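PDB 6FTF: protein kinase A regulatory subunit, putative from Trypanosoma cruzi, which probably restrains the catalytic subunit of a cAMP-independent protein kinase A and responds to nucleosides and their analogues bound in its two cyclic nucleotide-binding domains. Local coordinates for residues T65-D70 with T128-A133; L83-S88 with G106-E111; A91-E96 with V120-K125. One frame throughout, in Å; residues are numbered along the deposited sequence. Where two conformers were deposited one is given.

Interaction 1. Residues T65-D70 with T128-A133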
# COMPACT_ATOMS: atom_id res chain seq x y z
N THR A 65 0.76 19.26 -16.23
CA THR A 65 1.44 18.39 -17.16
C THR A 65 2.88 18.85 -17.33
O THR A 65 3.20 20.03 -17.15
CB THR A 65 0.77 18.33 -18.53
OG1 THR A 65 0.88 19.60 -19.18
CG2 THR A 65 -0.67 17.92 -18.40
N PHE A 66 3.71 17.90 -17.71
CA PHE A 66 5.14 18.08 -17.87
C PHE A 66 5.60 17.27 -19.07
O PHE A 66 4.92 16.35 -19.54
CB PHE A 66 5.90 17.58 -16.63
CG PHE A 66 5.50 18.29 -15.37
CD1 PHE A 66 4.46 17.81 -14.57
CD2 PHE A 66 6.17 19.43 -14.96
CE1 PHE A 66 4.09 18.46 -13.42
CE2 PHE A 66 5.81 20.09 -13.80
CZ PHE A 66 4.76 19.60 -13.03
N LYS A 67 6.79 17.62 -19.57
CA LYS A 67 7.41 16.94 -20.70
C LYS A 67 8.73 16.31 -20.27
O LYS A 67 9.31 16.68 -19.25
CB LYS A 67 7.69 17.91 -21.85
CG LYS A 67 6.46 18.59 -22.37
CD LYS A 67 5.49 17.58 -22.96
CE LYS A 67 4.28 18.23 -23.61
NZ LYS A 67 4.65 19.09 -24.78
N HIS A 68 9.22 15.39 -21.11
CA HIS A 68 10.53 14.79 -20.90
C HIS A 68 11.56 15.84 -20.53
O HIS A 68 11.66 16.89 -21.18
CB HIS A 68 10.97 14.09 -22.20
CG HIS A 68 12.24 13.33 -22.06
ND1 HIS A 68 13.47 13.86 -22.40
CD2 HIS A 68 12.49 12.09 -21.59
CE1 HIS A 68 14.41 12.97 -22.15
NE2 HIS A 68 13.84 11.88 -21.67
N ASP A 69 12.35 15.54 -19.49
CA ASP A 69 13.43 16.36 -18.94
C ASP A 69 12.97 17.55 -18.11
O ASP A 69 13.82 18.21 -17.49
CB ASP A 69 14.47 16.81 -19.99
CG ASP A 69 15.50 15.75 -20.31
OD1 ASP A 69 15.68 14.79 -19.54
OD2 ASP A 69 16.18 15.90 -21.34
N ASP A 70 11.67 17.84 -18.03
CA ASP A 70 11.22 18.83 -17.07
C ASP A 70 11.46 18.33 -15.65
O ASP A 70 11.29 17.14 -15.36
CB ASP A 70 9.71 19.06 -17.19
CG ASP A 70 9.31 19.86 -18.41
OD1 ASP A 70 10.18 20.45 -19.09
OD2 ASP A 70 8.08 19.90 -18.66
N THR A 128 9.54 10.10 -19.24
CA THR A 128 8.70 9.73 -20.37
C THR A 128 8.47 10.97 -21.22
O THR A 128 8.86 12.08 -20.87
CB THR A 128 7.38 9.15 -19.86
OG1 THR A 128 6.85 9.99 -18.82
CG2 THR A 128 7.60 7.76 -19.30
N ASP A 129 7.82 10.77 -22.38
CA ASP A 129 7.57 11.90 -23.27
C ASP A 129 6.73 12.97 -22.58
O ASP A 129 6.99 14.17 -22.72
CB ASP A 129 6.86 11.46 -24.54
CG ASP A 129 7.74 10.66 -25.48
OD1 ASP A 129 8.97 10.85 -25.46
OD2 ASP A 129 7.18 9.85 -26.26
N GLU A 130 5.68 12.55 -21.87
CA GLU A 130 4.83 13.45 -21.09
C GLU A 130 4.57 12.83 -19.73
O GLU A 130 4.74 11.63 -19.53
CB GLU A 130 3.47 13.70 -21.77
CG GLU A 130 3.54 14.20 -23.19
CD GLU A 130 3.57 13.09 -24.23
OE1 GLU A 130 3.21 11.93 -23.91
OE2 GLU A 130 3.95 13.39 -25.38
N LEU A 131 4.13 13.66 -18.80
CA LEU A 131 3.64 13.21 -17.51
C LEU A 131 2.46 14.09 -17.13
O LEU A 131 2.51 15.32 -17.29
CB LEU A 131 4.76 13.25 -16.47
CG LEU A 131 4.40 12.76 -15.07
CD1 LEU A 131 5.65 12.16 -14.38
CD2 LEU A 131 3.82 13.87 -14.20
N ILE A 132 1.39 13.46 -16.66
CA ILE A 132 0.19 14.15 -16.20
C ILE A 132 0.05 13.85 -14.72
O ILE A 132 0.11 12.68 -14.32
CB ILE A 132 -1.06 13.66 -16.96
CG1 ILE A 132 -0.92 13.90 -18.46
CG2 ILE A 132 -2.32 14.32 -16.41
CD1 ILE A 132 -1.85 13.07 -19.31
N ALA A 133 -0.18 14.88 -13.92
CA ALA A 133 -0.31 14.72 -12.48
C ALA A 133 -1.49 15.52 -11.96
O ALA A 133 -1.93 16.51 -12.56
CB ALA A 133 0.95 15.19 -11.76

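Interaction 2. Residues L83-S88 with G106-E111. With 7CI (7-cyano-7-deazainosine), chain F.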
# COMPACT_ATOMS: atom_id res chain seq x y z
N LEU A 83 1.95 18.41 -3.43
CA LEU A 83 1.96 16.96 -3.58
C LEU A 83 1.44 16.62 -4.97
O LEU A 83 0.36 17.07 -5.35
CB LEU A 83 1.06 16.33 -2.53
CG LEU A 83 0.97 14.80 -2.55
CD1 LEU A 83 2.27 14.16 -2.15
CD2 LEU A 83 -0.16 14.34 -1.61
N TYR A 84 2.19 15.84 -5.72
CA TYR A 84 1.82 15.45 -7.08
C TYR A 84 1.52 13.96 -7.08
O TYR A 84 2.34 13.17 -6.62
CB TYR A 84 2.98 15.68 -8.05
CG TYR A 84 3.35 17.11 -8.22
CD1 TYR A 84 4.10 17.77 -7.28
CD2 TYR A 84 2.90 17.83 -9.32
CE1 TYR A 84 4.42 19.12 -7.45
CE2 TYR A 84 3.20 19.15 -9.50
CZ TYR A 84 3.94 19.79 -8.56
OH TYR A 84 4.23 21.13 -8.76
N ILE A 85 0.35 13.57 -7.57
CA ILE A 85 -0.01 12.17 -7.77
C ILE A 85 -0.03 11.94 -9.27
O ILE A 85 -0.72 12.65 -10.02
CB ILE A 85 -1.37 11.82 -7.13
CG1 ILE A 85 -1.41 12.22 -5.65
CG2 ILE A 85 -1.63 10.30 -7.28
CD1 ILE A 85 -0.34 11.60 -4.78
N ILE A 86 0.76 11.00 -9.74
CA ILE A 86 0.97 10.80 -11.17
C ILE A 86 -0.19 10.02 -11.77
O ILE A 86 -0.48 8.89 -11.37
CB ILE A 86 2.30 10.08 -11.41
CG1 ILE A 86 3.46 10.92 -10.90
CG2 ILE A 86 2.46 9.76 -12.88
CD1 ILE A 86 4.77 10.17 -10.85
N GLN A 87 -0.86 10.61 -12.76
CA GLN A 87 -1.84 9.90 -13.57
C GLN A 87 -1.17 9.01 -14.60
O GLN A 87 -1.51 7.82 -14.73
CB GLN A 87 -2.76 10.90 -14.26
CG GLN A 87 -3.73 10.27 -15.25
CD GLN A 87 -4.61 11.30 -15.92
OE1 GLN A 87 -5.22 12.16 -15.26
NE2 GLN A 87 -4.68 11.24 -17.24
N SER A 88 -0.19 9.55 -15.32
CA SER A 88 0.54 8.77 -16.30
C SER A 88 1.89 9.42 -16.51
O SER A 88 2.06 10.63 -16.30
CB SER A 88 -0.23 8.64 -17.61
OG SER A 88 -0.57 9.90 -18.14
N GLY A 106 0.50 6.41 -10.66
CA GLY A 106 -0.17 6.21 -9.40
C GLY A 106 0.62 6.60 -8.18
O GLY A 106 0.05 6.67 -7.08
N THR A 107 1.91 6.84 -8.33
CA THR A 107 2.77 7.19 -7.22
C THR A 107 2.77 8.69 -6.99
O THR A 107 2.30 9.48 -7.83
CB THR A 107 4.20 6.68 -7.42
OG1 THR A 107 4.86 7.40 -8.46
CG2 THR A 107 4.21 5.18 -7.69
N ALA A 108 3.30 9.08 -5.84
CA ALA A 108 3.35 10.46 -5.40
C ALA A 108 4.77 10.99 -5.35
O ALA A 108 5.72 10.24 -5.06
CB ALA A 108 2.80 10.56 -3.97
N VAL A 109 4.92 12.29 -5.60
CA VAL A 109 6.15 13.01 -5.28
C VAL A 109 5.81 14.27 -4.51
O VAL A 109 4.77 14.91 -4.73
CB VAL A 109 7.03 13.34 -6.51
CG1 VAL A 109 7.62 12.06 -7.11
CG2 VAL A 109 6.26 14.15 -7.54
N GLY A 110 6.71 14.64 -3.60
CA GLY A 110 6.54 15.80 -2.75
C GLY A 110 6.12 15.47 -1.34
O GLY A 110 6.04 16.38 -0.50
N GLU A 111 5.84 14.21 -1.05
CA GLU A 111 5.33 13.85 0.26
C GLU A 111 6.39 13.93 1.34
O GLU A 111 6.07 14.20 2.49
CB GLU A 111 4.69 12.46 0.21
CG GLU A 111 5.61 11.27 0.38
CD GLU A 111 6.63 11.06 -0.70
OE1 GLU A 111 7.60 10.30 -0.41
OE2 GLU A 111 6.47 11.59 -1.82
C1 7CI F . 10.92 11.38 -3.75
N1 7CI F . 12.08 10.75 -3.05
O1 7CI F . 11.35 12.59 -4.35
C2 7CI F . 12.33 9.44 -3.04
N2 7CI F . 11.63 8.41 -3.58
O2 7CI F . 8.62 11.60 -3.45
C3 7CI F . 12.10 7.16 -3.39
N3 7CI F . 13.28 6.94 -2.67
O3 7CI F . 8.97 13.79 -2.06
C4 7CI F . 13.99 7.96 -2.13
N4 7CI F . 16.15 11.16 -0.53
C5 7CI F . 13.54 9.27 -2.30
O5 7CI F . 15.04 7.67 -1.49
C6 7CI F . 14.02 10.58 -1.89
C7 7CI F . 13.06 11.45 -2.42
C8 7CI F . 15.18 10.90 -1.15
C9 7CI F . 9.84 11.73 -2.84
C10 7CI F . 10.14 13.10 -2.50
C11 7CI F . 10.61 13.66 -3.83
C12 7CI F . 11.52 14.96 -3.69
O4 7CI F . 12.52 14.75 -2.72

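Interaction 3. Residues A91-E96 with V120-K125. With 7CI (7-cyano-7-deazainosine), chain F.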
# COMPACT_ATOMS: atom_id res chain seq x y z
N ALA A 91 8.97 9.44 -13.70
CA ALA A 91 9.99 10.42 -13.36
C ALA A 91 11.10 9.77 -12.56
O ALA A 91 10.86 8.90 -11.71
CB ALA A 91 9.41 11.58 -12.56
N ASP A 92 12.31 10.24 -12.80
CA ASP A 92 13.47 9.82 -12.03
C ASP A 92 13.60 10.67 -10.77
O ASP A 92 13.43 11.89 -10.80
CB ASP A 92 14.76 9.99 -12.84
CG ASP A 92 14.83 9.07 -14.05
OD1 ASP A 92 14.47 7.88 -13.93
OD2 ASP A 92 15.24 9.55 -15.12
N ILE A 93 13.98 10.01 -9.68
CA ILE A 93 14.42 10.67 -8.45
C ILE A 93 15.93 10.72 -8.50
O ILE A 93 16.59 9.67 -8.57
CB ILE A 93 13.93 9.91 -7.21
CG1 ILE A 93 12.41 9.70 -7.25
CG2 ILE A 93 14.35 10.63 -5.94
CD1 ILE A 93 11.61 10.99 -7.39
N ILE A 94 16.49 11.92 -8.46
CA ILE A 94 17.92 12.15 -8.66
C ILE A 94 18.49 12.78 -7.40
O ILE A 94 18.06 13.87 -7.00
CB ILE A 94 18.19 13.02 -9.89
CG1 ILE A 94 17.59 12.34 -11.13
CG2 ILE A 94 19.69 13.32 -10.06
CD1 ILE A 94 17.61 13.15 -12.37
N LYS A 95 19.46 12.11 -6.78
CA LYS A 95 20.20 12.61 -5.63
C LYS A 95 21.66 12.74 -6.01
O LYS A 95 22.26 11.79 -6.52
CB LYS A 95 20.10 11.65 -4.45
CG LYS A 95 18.82 11.71 -3.69
CD LYS A 95 19.02 11.26 -2.25
CE LYS A 95 19.23 12.44 -1.31
NZ LYS A 95 19.10 12.04 0.12
N GLU A 96 22.24 13.91 -5.75
CA GLU A 96 23.65 14.17 -6.05
C GLU A 96 24.03 13.62 -7.42
O GLU A 96 25.05 12.96 -7.60
CB GLU A 96 24.56 13.62 -4.95
N VAL A 120 13.06 20.68 -0.72
CA VAL A 120 13.09 19.52 -1.60
C VAL A 120 14.38 18.74 -1.42
O VAL A 120 15.48 19.29 -1.56
CB VAL A 120 12.86 19.94 -3.06
CG1 VAL A 120 13.01 18.75 -3.98
CG2 VAL A 120 11.48 20.59 -3.21
N VAL A 121 14.25 17.44 -1.16
CA VAL A 121 15.41 16.61 -0.88
C VAL A 121 16.08 16.14 -2.17
O VAL A 121 17.32 16.13 -2.27
CB VAL A 121 14.98 15.43 0.01
CG1 VAL A 121 16.13 14.44 0.22
CG2 VAL A 121 14.46 15.94 1.35
N ALA A 122 15.30 15.72 -3.16
CA ALA A 122 15.82 15.16 -4.39
C ALA A 122 15.13 15.81 -5.59
O ALA A 122 13.98 16.25 -5.49
CB ALA A 122 15.59 13.65 -4.47
N THR A 123 15.85 15.88 -6.70
CA THR A 123 15.26 16.36 -7.94
C THR A 123 14.37 15.28 -8.54
O THR A 123 14.69 14.09 -8.51
CB THR A 123 16.38 16.77 -8.89
OG1 THR A 123 17.00 17.92 -8.33
CG2 THR A 123 15.85 17.10 -10.28
N VAL A 124 13.24 15.72 -9.09
CA VAL A 124 12.27 14.84 -9.73
C VAL A 124 12.20 15.25 -11.19
O VAL A 124 11.73 16.35 -11.50
CB VAL A 124 10.89 14.96 -9.07
CG1 VAL A 124 9.92 14.06 -9.78
CG2 VAL A 124 10.98 14.64 -7.58
N LYS A 125 12.65 14.37 -12.09
CA LYS A 125 12.85 14.73 -13.49
C LYS A 125 12.10 13.76 -14.39
O LYS A 125 12.33 12.55 -14.32
CB LYS A 125 14.35 14.74 -13.83
CG LYS A 125 14.70 15.38 -15.16
CD LYS A 125 16.19 15.52 -15.27
CE LYS A 125 16.60 16.20 -16.57
NZ LYS A 125 18.03 16.62 -16.53
C1 7CI F . 10.92 11.38 -3.75
N1 7CI F . 12.08 10.75 -3.05
O1 7CI F . 11.35 12.59 -4.35
C2 7CI F . 12.33 9.44 -3.04
N2 7CI F . 11.63 8.41 -3.58
O2 7CI F . 8.62 11.60 -3.45
C3 7CI F . 12.10 7.16 -3.39
N3 7CI F . 13.28 6.94 -2.67
O3 7CI F . 8.97 13.79 -2.06
C4 7CI F . 13.99 7.96 -2.13
N4 7CI F . 16.15 11.16 -0.53
C5 7CI F . 13.54 9.27 -2.30
O5 7CI F . 15.04 7.67 -1.49
C6 7CI F . 14.02 10.58 -1.89
C7 7CI F . 13.06 11.45 -2.42
C8 7CI F . 15.18 10.90 -1.15
C9 7CI F . 9.84 11.73 -2.84
C10 7CI F . 10.14 13.10 -2.50
C11 7CI F . 10.61 13.66 -3.83
C12 7CI F . 11.52 14.96 -3.69
O4 7CI F . 12.52 14.75 -2.72

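Interaction 1. Residues T65-D70 with T128-A133
Phe66 and Leu131 form the hydrogen-bonded pair of a short antiparallel connection between residues 65-70 and 128-133. Phe66 N donates to Leu131 O at 2.9 Å, and Leu131 N returns the bond to Phe66 O, also at 2.9 Å. Two residues on, His68 N reaches Asp129 O at 3.0 Å; the pairing ends here, since strand 65-67 stops before His68. Lys67 N faces the other way and is taken by its own turn: Asp70 OD2 receives it at 2.8 Å in a nearly straight bond, while Asp70 N bonds to Lys67 O and closes a type II beta turn. Aspartate suits the place because its short side chain can fold back on the turn. On the other segment, Thr128 OG1 donates to Glu130 O at 2.8 Å and also bonds to His90 N, a double role a hydroxyl can fill. The side chains of Phe66 and Leu131 run side by side, Phe66 CD1 lying 4.0 Å from Leu131 CD2, and both apolar groups suit the inner face. Lys67 and Glu130 lie on the solvent-facing side, where their aliphatic parts meet through Lys67 CD and Glu130 CG; their charged ends stay apart. Strand 62-67 is the edge of its four-stranded sheet and strand 130-137 comes next, with Ile132 bonded onward to Gln87 and Ser88. Phe66 and Leu131 pack inward on Ile72 and Val126 of the facing sheet.

Interaction 2. Residues L83-S88 with G106-E111
Ile86, Val109 and Leu83 lose the most surface where residues 83-88 meet 106-111. Ile86 lies alongside Thr107, the two side chains pointing the same way, with Ile86 CD1 3.7 Å from Thr107 OG1; that hydroxyl is already bonded to Thr104 O, so the methyl can lie against it without costing a hydrogen bond. The backbone of Ile86 is gripped twice: its N binds Thr107 O at 2.9 Å and its O receives Gly106 N. Val109 pairs with Tyr84 through two backbone bonds; with CG1 anti to the carbonyl carbon (chi1 -68°), CG2 falls between the backbone N and that carbon and rests 3.7 Å from Tyr84 CB. A branched, compact valine can thus touch the tyrosine with one methyl and turn the other, CG1, toward the ribose of the bound 7-cyano-7-deazainosine. Leu83 CD1 lies against the Gly110-Glu111 backbone and 3.8 Å from Glu111 CB, at the start of helix 111-116. Gly110, the N-cap, has a positive phi that glycine readily accepts. Its N donates to ligand O3 at 2.9 Å, and ligand O2 gives its proton to Glu111 OE2 at 2.7 Å; Glu111 OE1 is held by Tyr172 OH. A strand running through a glycine into a short helix, with backbone N-H and a glutamate taking the ribose hydroxyls, is the phosphate-binding cassette of cyclic nucleotide-binding domains.

Interaction 3. Residues A91-E96 with V120-K125
Two neighbouring strands of the cyclic nucleotide-binding beta roll, 91-95 and 123-126, make this contact and form a wall of the nucleoside pocket. Antiparallel pairing supplies four backbone bonds: Asp92 exchanges two with Lys125, and Ile94 two with Thr123, the shorter of these being Ile94 N to Thr123 O at 2.8 Å. Between them Ile93 and Val124 point the same way, toward the ligand, and Ile93 CD1 meets Val124 CG2 at 3.7 Å. With CG1 beside its backbone N (chi1 -54°), Ile93 also brings CD1 to 3.4 Å from O1 of the ribose, while its CG2 touches Ala122 CB at 3.6 Å; alanine is small enough to leave the base and isoleucine room. On the other face Ile94 CD1 crosses the aliphatic part of Lys125 at CB. Beyond the paired strands, Ala122 N donates to ligand O4 at 3.0 Å. Lys95, bent at chi3 (96°), crosses Val121 CG1 at an angle, and its NZ donates a hydrogen bond to the cyano nitrogen N4 at 3.1 Å. Apolar walls from Ile93 and Val124 thus join two donors, Ala122 N and Lys95 NZ, that meet an uncharged ligand hydroxyl and nitrile, consistent with binding a nucleoside without phosphate.

The three contacts belong to one cyclic nucleotide-binding domain, and two of them line its nucleoside site. Interactions 1 and 2 share a sheet, in which strand 130-137 lies between 62-67 and 82-86; Ile132 O meets Gln87 N at 2.8 Å and joins them directly. Interaction 3 lies in the facing sheet, its centre about 13 Å from that of interaction 2, and the two meet where Val109 CG1 comes to 4.1 Å from Val124 CG1. Both touch 7-cyano-7-deazainosine: interaction 2 holds the ribose hydroxyls O2 and O3, interaction 3 holds O4 and the nitrile. Interaction 1 is more remote, the side chain of Leu131 lying about 11 Å from the ligand.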